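Periplasmic binding protein (Mycobacterium smegmatis, PDB 4MDY) is a solute-binding protein of an ABC transporter system, probably capturing an iron complex outside the membrane for uptake into the cell. Local coordinates at residues Val101-Gly106 / Thr139-Ala144; Ala227-Trp232 / Pro288-Val293. All blocks are in the same frame, centred on the assembly; numbering follows the deposited sequence.

Interaction 1: Val101-Gly106 / Thr139-Ala144; sequences VATNAG and TIIGQA
Val101 and Thr103 pack against Ile141 and Ile140 in a buried apolar contact between strand 99-102, with the residues that follow it, and the helix 134-144 that covers the sheet. CG1 of Val101 carries it. This methyl meets CD1 of Ile141 at 3.7 Å and also touches CG1 of the same isoleucine. The two side chains cross at about a right angle. The valine torsion turns CG1 opposite its own backbone N (chi1 -178°), which brings it to the isoleucine. Strand 99-102 is the middle one of three parallel strands, between 33-35 and 121-123, in the alpha/beta lobe formed by the N-terminal half of this solute-binding protein. Thr103 adds a second, looser touch. Its CG2 lies 4.0 Å from CG2 of Ile140, the two side chains sliding past each other in opposite directions. Its OG1 is 4.2 Å from CD1 of Ile141, a van der Waals approach, and makes a weak hydrogen bond to Gln137 OE1 one turn earlier on the helix. Helix 40-46 adds Glu40, Asp43 and Leu44 around Ile141, while Val122 of the neighbouring strand touches both Thr103 and Ile140.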
ATOM      1  N   VAL A 101     -16.621  -0.421  -2.322  1.00 17.40           N
ATOM      2  CA  VAL A 101     -15.538   0.103  -1.520  1.00 17.37           C
ATOM      3  C   VAL A 101     -14.620   0.938  -2.400  1.00 18.23           C
ATOM      4  O   VAL A 101     -13.995   0.420  -3.344  1.00 21.28           O
ATOM      5  CB  VAL A 101     -14.757  -1.027  -0.831  1.00 17.56           C
ATOM      6  CG1 VAL A 101     -13.659  -0.450   0.040  1.00 18.85           C
ATOM      7  CG2 VAL A 101     -15.693  -1.882   0.007  1.00 17.84           C
ATOM      8  N   ALA A 102     -14.552   2.236  -2.090  1.00 16.80           N
ATOM      9  CA  ALA A 102     -13.775   3.179  -2.878  1.00 18.84           C
ATOM     10  C   ALA A 102     -13.053   4.191  -1.993  1.00 17.37           C
ATOM     11  O   ALA A 102     -13.279   5.399  -2.079  1.00 16.81           O
ATOM     12  CB  ALA A 102     -14.664   3.880  -3.898  1.00 18.27           C
ATOM     13  N   THR A 103     -12.160   3.682  -1.152  1.00 18.42           N
ATOM     14  CA  THR A 103     -11.397   4.525  -0.242  1.00 17.81           C
ATOM     15  C   THR A 103     -10.088   4.993  -0.876  1.00 17.29           C
ATOM     16  O   THR A 103      -9.525   5.998  -0.454  1.00 16.55           O
ATOM     17  CB  THR A 103     -11.085   3.780   1.075  1.00 17.85           C
ATOM     18  OG1 THR A 103     -10.308   2.611   0.794  1.00 19.38           O
ATOM     19  CG2 THR A 103     -12.358   3.369   1.772  1.00 19.52           C
ATOM     20  N   ASN A 104      -9.631   4.280  -1.909  1.00 17.86           N
ATOM     21  CA  ASN A 104      -8.349   4.542  -2.558  1.00 18.36           C
ATOM     22  C   ASN A 104      -8.531   4.549  -4.076  1.00 18.94           C
ATOM     23  O   ASN A 104      -7.852   3.822  -4.803  1.00 17.97           O
ATOM     24  CB  ASN A 104      -7.345   3.463  -2.137  1.00 19.36           C
ATOM     25  CG  ASN A 104      -5.911   3.791  -2.524  1.00 16.51           C
ATOM     26  OD1 ASN A 104      -5.587   4.909  -2.921  1.00 17.04           O
ATOM     27  ND2 ASN A 104      -5.038   2.810  -2.388  1.00 19.80           N
ATOM     28  N   ALA A 105      -9.464   5.383  -4.527  1.00 20.77           N
ATOM     29  CA  ALA A 105      -9.955   5.373  -5.903  1.00 21.15           C
ATOM     30  C   ALA A 105     -10.032   6.768  -6.557  1.00 23.07           C
ATOM     31  O   ALA A 105     -10.489   6.890  -7.697  1.00 23.92           O
ATOM     32  CB  ALA A 105     -11.327   4.712  -5.926  1.00 22.84           C
ATOM     33  N   GLY A 106      -9.587   7.807  -5.851  1.00 21.33           N
ATOM     34  CA  GLY A 106      -9.687   9.180  -6.347  1.00 22.95           C
ATOM     35  C   GLY A 106     -11.113   9.706  -6.366  1.00 24.17           C
ATOM     36  O   GLY A 106     -11.454  10.588  -7.151  1.00 25.24           O
ATOM     37  N   THR A 139      -9.807   0.162   8.867  1.00 14.64           N
ATOM     38  CA  THR A 139     -10.843   0.308   9.880  1.00 16.20           C
ATOM     39  C   THR A 139     -12.247   0.530   9.299  1.00 14.32           C
ATOM     40  O   THR A 139     -13.188  -0.143   9.706  1.00 17.07           O
ATOM     41  CB  THR A 139     -10.494   1.422  10.882  1.00 18.62           C
ATOM     42  OG1 THR A 139      -9.247   1.097  11.513  1.00 21.16           O
ATOM     43  CG2 THR A 139     -11.567   1.536  11.955  1.00 19.69           C
ATOM     44  N   ILE A 140     -12.395   1.459   8.362  1.00 14.26           N
ATOM     45  CA  ILE A 140     -13.721   1.722   7.806  1.00 15.65           C
ATOM     46  C   ILE A 140     -14.236   0.514   7.011  1.00 16.13           C
ATOM     47  O   ILE A 140     -15.414   0.212   7.071  1.00 15.26           O
ATOM     48  CB  ILE A 140     -13.778   3.016   6.973  1.00 17.12           C
ATOM     49  CG1 ILE A 140     -15.230   3.453   6.770  1.00 18.41           C
ATOM     50  CG2 ILE A 140     -13.075   2.852   5.632  1.00 18.02           C
ATOM     51  CD1 ILE A 140     -15.371   4.821   6.138  1.00 19.43           C
ATOM     52  N   ILE A 141     -13.351  -0.182   6.297  1.00 15.73           N
ATOM     53  CA  ILE A 141     -13.758  -1.371   5.519  1.00 16.10           C
ATOM     54  C   ILE A 141     -14.211  -2.510   6.440  1.00 16.12           C
ATOM     55  O   ILE A 141     -15.229  -3.159   6.182  1.00 13.79           O
ATOM     56  CB  ILE A 141     -12.635  -1.848   4.574  1.00 16.82           C
ATOM     57  CG1 ILE A 141     -12.398  -0.800   3.488  1.00 18.83           C
ATOM     58  CG2 ILE A 141     -12.988  -3.196   3.941  1.00 17.30           C
ATOM     59  CD1 ILE A 141     -11.144  -1.030   2.667  1.00 19.56           C
ATOM     60  N   GLY A 142     -13.449  -2.740   7.508  1.00 15.81           N
ATOM     61  CA  GLY A 142     -13.815  -3.695   8.545  1.00 16.19           C
ATOM     62  C   GLY A 142     -15.183  -3.410   9.134  1.00 15.58           C
ATOM     63  O   GLY A 142     -15.979  -4.329   9.335  1.00 15.63           O
ATOM     64  N   GLN A 143     -15.462  -2.134   9.395  1.00 16.18           N
ATOM     65  CA  GLN A 143     -16.777  -1.718   9.893  1.00 15.22           C
ATOM     66  C   GLN A 143     -17.886  -2.041   8.895  1.00 15.09           C
ATOM     67  O   GLN A 143     -18.891  -2.661   9.246  1.00 13.94           O
ATOM     68  CB  GLN A 143     -16.775  -0.225  10.220  1.00 17.70           C
ATOM     69  CG  GLN A 143     -16.021   0.087  11.496  1.00 20.16           C
ATOM     70  CD  GLN A 143     -15.778   1.569  11.710  1.00 24.27           C
ATOM     71  OE1 GLN A 143     -16.520   2.418  11.225  1.00 30.81           O
ATOM     72  NE2 GLN A 143     -14.733   1.884  12.448  1.00 28.10           N
ATOM     73  N   ALA A 144     -17.663  -1.649   7.646  1.00 15.98           N
ATOM     74  CA  ALA A 144     -18.653  -1.796   6.581  1.00 16.22           C
ATOM     75  C   ALA A 144     -19.013  -3.248   6.256  1.00 17.26           C
ATOM     76  O   ALA A 144     -20.116  -3.515   5.753  1.00 17.98           O
ATOM     77  CB  ALA A 144     -18.151  -1.105   5.328  1.00 18.01           C
TER

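Interaction 2: Ala227-Trp232 / Pro288-Val293; sequences ADVLIW and PELARV
Val229 and Ile231 of a parallel sheet meet Leu290 and Val293 of the C-terminal helix 279-294. This is helix-on-sheet packing in an alpha/beta lobe of the periplasmic binding protein fold. Strand 229-233 is an inner strand, between 176-181 and 260-262. The axes of strand 229-232 and helix 288-293 come within 9.9 Å, and their directions differ by 145°, so the helix runs roughly back along the strand.

All three touching pairs of side chains cross at about a right angle, and methyl groups make the contacts. CG2 of Val229 serves two partners. It meets CG2 of Val293 at 3.7 Å and CD2 of Leu290 at 4.1 Å. Its place follows from the valine torsion (chi1 58°), which sets CG2 opposite the backbone N and CG1 between N and the carbonyl carbon. Val229 thus faces two residues three apart on the helix, about one turn.

Ile231 stands two residues further along the strand. Its CB does not point straight at the helix, but the side chain bends closer towards its end. Leu290 does the same from the other side. CD1 of Ile231 meets CD2 of Leu290 at 4.1 Å, so this leucine methyl is shared by Val229 and Ile231.

Other residues extend this apolar layer. Ile261 of strand 260-262 touches both Val229 and Leu290, and Phe172 also lies on Leu290. On the strand 176-181 side, Ala177 touches Val229 and Leu179 touches Ile231.

The touching residues are all buried, whereas Arg292 is exposed. It pairs by charge with Glu289 within the helix. The oxygen is far from the plane of the guanidinium group, and the attraction is electrostatic rather than a directed bond: Arg292 NH1 and Glu289 OE1 are 3.3 Å apart.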
ATOM      1  N   ALA A 227      22.315   9.009   4.217  1.00 22.98           N
ATOM      2  CA  ALA A 227      21.646   7.800   4.711  1.00 22.81           C
ATOM      3  C   ALA A 227      22.617   6.641   4.909  1.00 21.96           C
ATOM      4  O   ALA A 227      23.642   6.543   4.221  1.00 20.36           O
ATOM      5  CB  ALA A 227      20.529   7.387   3.762  1.00 22.07           C
ATOM      6  N   ASP A 228      22.282   5.776   5.864  1.00 23.08           N
ATOM      7  CA  ASP A 228      23.027   4.548   6.131  1.00 22.25           C
ATOM      8  C   ASP A 228      22.574   3.383   5.238  1.00 22.71           C
ATOM      9  O   ASP A 228      23.341   2.459   4.982  1.00 23.09           O
ATOM     10  CB  ASP A 228      22.866   4.158   7.598  1.00 23.28           C
ATOM     11  CG  ASP A 228      23.464   5.189   8.533  1.00 26.37           C
ATOM     12  OD1 ASP A 228      24.639   5.569   8.317  1.00 26.46           O
ATOM     13  OD2 ASP A 228      22.762   5.634   9.469  1.00 27.32           O
ATOM     14  N   VAL A 229      21.323   3.429   4.788  1.00 21.31           N
ATOM     15  CA  VAL A 229      20.770   2.414   3.904  1.00 20.46           C
ATOM     16  C   VAL A 229      19.754   3.062   2.962  1.00 20.22           C
ATOM     17  O   VAL A 229      18.959   3.903   3.384  1.00 19.81           O
ATOM     18  CB  VAL A 229      20.123   1.247   4.704  1.00 20.40           C
ATOM     19  CG1 VAL A 229      19.022   1.743   5.634  1.00 20.13           C
ATOM     20  CG2 VAL A 229      19.576   0.170   3.775  1.00 20.06           C
ATOM     21  N   LEU A 230      19.816   2.690   1.685  1.00 19.21           N
ATOM     22  CA  LEU A 230      18.836   3.124   0.691  1.00 18.72           C
ATOM     23  C   LEU A 230      18.040   1.911   0.252  1.00 19.48           C
ATOM     24  O   LEU A 230      18.610   0.888  -0.126  1.00 21.95           O
ATOM     25  CB  LEU A 230      19.512   3.745  -0.536  1.00 19.00           C
ATOM     26  CG  LEU A 230      20.508   4.873  -0.292  1.00 18.84           C
ATOM     27  CD1 LEU A 230      21.056   5.350  -1.627  1.00 18.48           C
ATOM     28  CD2 LEU A 230      19.874   6.023   0.471  1.00 20.05           C
ATOM     29  N   ILE A 231      16.721   2.038   0.303  1.00 19.83           N
ATOM     30  CA  ILE A 231      15.815   0.981  -0.109  1.00 17.37           C
ATOM     31  C   ILE A 231      15.181   1.433  -1.408  1.00 16.28           C
ATOM     32  O   ILE A 231      14.344   2.320  -1.415  1.00 16.11           O
ATOM     33  CB  ILE A 231      14.740   0.719   0.972  1.00 17.28           C
ATOM     34  CG1 ILE A 231      15.405   0.450   2.328  1.00 17.77           C
ATOM     35  CG2 ILE A 231      13.848  -0.444   0.571  1.00 17.88           C
ATOM     36  CD1 ILE A 231      14.463   0.537   3.509  1.00 18.28           C
ATOM     37  N   TRP A 232      15.623   0.845  -2.513  1.00 16.96           N
ATOM     38  CA  TRP A 232      15.073   1.172  -3.822  1.00 17.38           C
ATOM     39  C   TRP A 232      13.999   0.147  -4.156  1.00 16.87           C
ATOM     40  O   TRP A 232      14.266  -1.059  -4.158  1.00 17.64           O
ATOM     41  CB  TRP A 232      16.153   1.113  -4.890  1.00 16.24           C
ATOM     42  CG  TRP A 232      17.356   1.961  -4.639  1.00 16.17           C
ATOM     43  CD1 TRP A 232      18.432   1.656  -3.847  1.00 17.58           C
ATOM     44  CD2 TRP A 232      17.630   3.244  -5.209  1.00 15.31           C
ATOM     45  NE1 TRP A 232      19.355   2.673  -3.888  1.00 16.58           N
ATOM     46  CE2 TRP A 232      18.887   3.663  -4.713  1.00 15.97           C
ATOM     47  CE3 TRP A 232      16.934   4.087  -6.085  1.00 15.30           C
ATOM     48  CZ2 TRP A 232      19.466   4.878  -5.077  1.00 15.01           C
ATOM     49  CZ3 TRP A 232      17.514   5.292  -6.453  1.00 13.62           C
ATOM     50  CH2 TRP A 232      18.772   5.677  -5.947  1.00 15.39           C
ATOM     51  N   PRO A 288      15.901  -9.176   6.786  1.00 20.97           N
ATOM     52  CA  PRO A 288      17.146  -9.825   6.338  1.00 23.47           C
ATOM     53  C   PRO A 288      18.000  -8.959   5.392  1.00 24.85           C
ATOM     54  O   PRO A 288      19.238  -9.010   5.450  1.00 23.14           O
ATOM     55  CB  PRO A 288      16.653 -11.077   5.606  1.00 22.74           C
ATOM     56  CG  PRO A 288      15.304 -11.361   6.177  1.00 22.35           C
ATOM     57  CD  PRO A 288      14.720 -10.042   6.598  1.00 22.04           C
ATOM     58  N   GLU A 289      17.355  -8.178   4.527  1.00 24.39           N
ATOM     59  CA  GLU A 289      18.087  -7.292   3.615  1.00 24.28           C
ATOM     60  C   GLU A 289      18.729  -6.149   4.398  1.00 22.80           C
ATOM     61  O   GLU A 289      19.882  -5.786   4.158  1.00 21.53           O
ATOM     62  CB  GLU A 289      17.166  -6.719   2.536  1.00 28.20           C
ATOM     63  CG  GLU A 289      16.491  -7.750   1.642  1.00 33.51           C
ATOM     64  CD  GLU A 289      17.430  -8.430   0.659  1.00 43.93           C
ATOM     65  OE1 GLU A 289      18.370  -7.784   0.143  1.00 51.68           O
ATOM     66  OE2 GLU A 289      17.214  -9.627   0.381  1.00 53.78           O
ATOM     67  N   LEU A 290      17.979  -5.583   5.339  1.00 21.62           N
ATOM     68  CA  LEU A 290      18.529  -4.552   6.217  1.00 22.01           C
ATOM     69  C   LEU A 290      19.698  -5.081   7.042  1.00 23.52           C
ATOM     70  O   LEU A 290      20.705  -4.392   7.220  1.00 25.36           O
ATOM     71  CB  LEU A 290      17.445  -3.996   7.151  1.00 20.69           C
ATOM     72  CG  LEU A 290      16.308  -3.231   6.470  1.00 20.11           C
ATOM     73  CD1 LEU A 290      15.163  -3.008   7.446  1.00 19.07           C
ATOM     74  CD2 LEU A 290      16.789  -1.908   5.897  1.00 21.74           C
ATOM     75  N   ALA A 291      19.560  -6.304   7.546  1.00 23.78           N
ATOM     76  CA  ALA A 291      20.593  -6.906   8.400  1.00 24.18           C
ATOM     77  C   ALA A 291      21.870  -7.171   7.610  1.00 24.04           C
ATOM     78  O   ALA A 291      22.973  -7.030   8.139  1.00 24.28           O
ATOM     79  CB  ALA A 291      20.080  -8.195   9.025  1.00 23.23           C
ATOM     80  N   ARG A 292      21.702  -7.551   6.343  1.00 24.89           N
ATOM     81  CA  ARG A 292      22.818  -7.776   5.426  1.00 28.35           C
ATOM     82  C   ARG A 292      23.699  -6.542   5.226  1.00 28.81           C
ATOM     83  O   ARG A 292      24.922  -6.663   5.120  1.00 34.56           O
ATOM     84  CB  ARG A 292      22.301  -8.268   4.066  1.00 32.53           C
ATOM     85  CG  ARG A 292      23.389  -8.743   3.111  1.00 38.17           C
ATOM     86  CD  ARG A 292      22.823  -9.131   1.753  1.00 44.83           C
ATOM     87  NE  ARG A 292      21.819 -10.190   1.871  1.00 55.77           N
ATOM     88  CZ  ARG A 292      20.945 -10.536   0.924  1.00 66.03           C
ATOM     89  NH1 ARG A 292      20.923  -9.914  -0.256  1.00 71.09           N
ATOM     90  NH2 ARG A 292      20.078 -11.517   1.162  1.00 72.28           N
ATOM     91  N   VAL A 293      23.086  -5.359   5.171  1.00 24.43           N
ATOM     92  CA  VAL A 293      23.835  -4.127   4.907  1.00 27.93           C
ATOM     93  C   VAL A 293      24.167  -3.334   6.178  1.00 27.94           C
ATOM     94  O   VAL A 293      25.172  -2.627   6.215  1.00 32.37           O
ATOM     95  CB  VAL A 293      23.120  -3.221   3.869  1.00 29.40           C
ATOM     96  CG1 VAL A 293      22.837  -3.993   2.585  1.00 30.34           C
ATOM     97  CG2 VAL A 293      21.838  -2.627   4.418  1.00 27.96           C
TER

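From the N terminus, the chain passes two short strands, 15-19 and 22-26, before strands 33-35 and, later, 99-102 of the first parallel sheet. Interaction 1 closes a loop of 32 residues that includes strand 121-123, and brings helix 134-144 back onto the three-stranded sheet. Helix 148-168 follows before the chain builds the four-stranded sheet. Interaction 2 closes a longer loop of 55 residues, mostly helical, which also contributes strand 260-262. It ties the last helix to that second sheet. The loops are in series: neither nests in nor crosses the other. The contacts lie on opposite sides of the chain's centre, with their own centres 33 Å apart, and each fastens a helix to a different sheet.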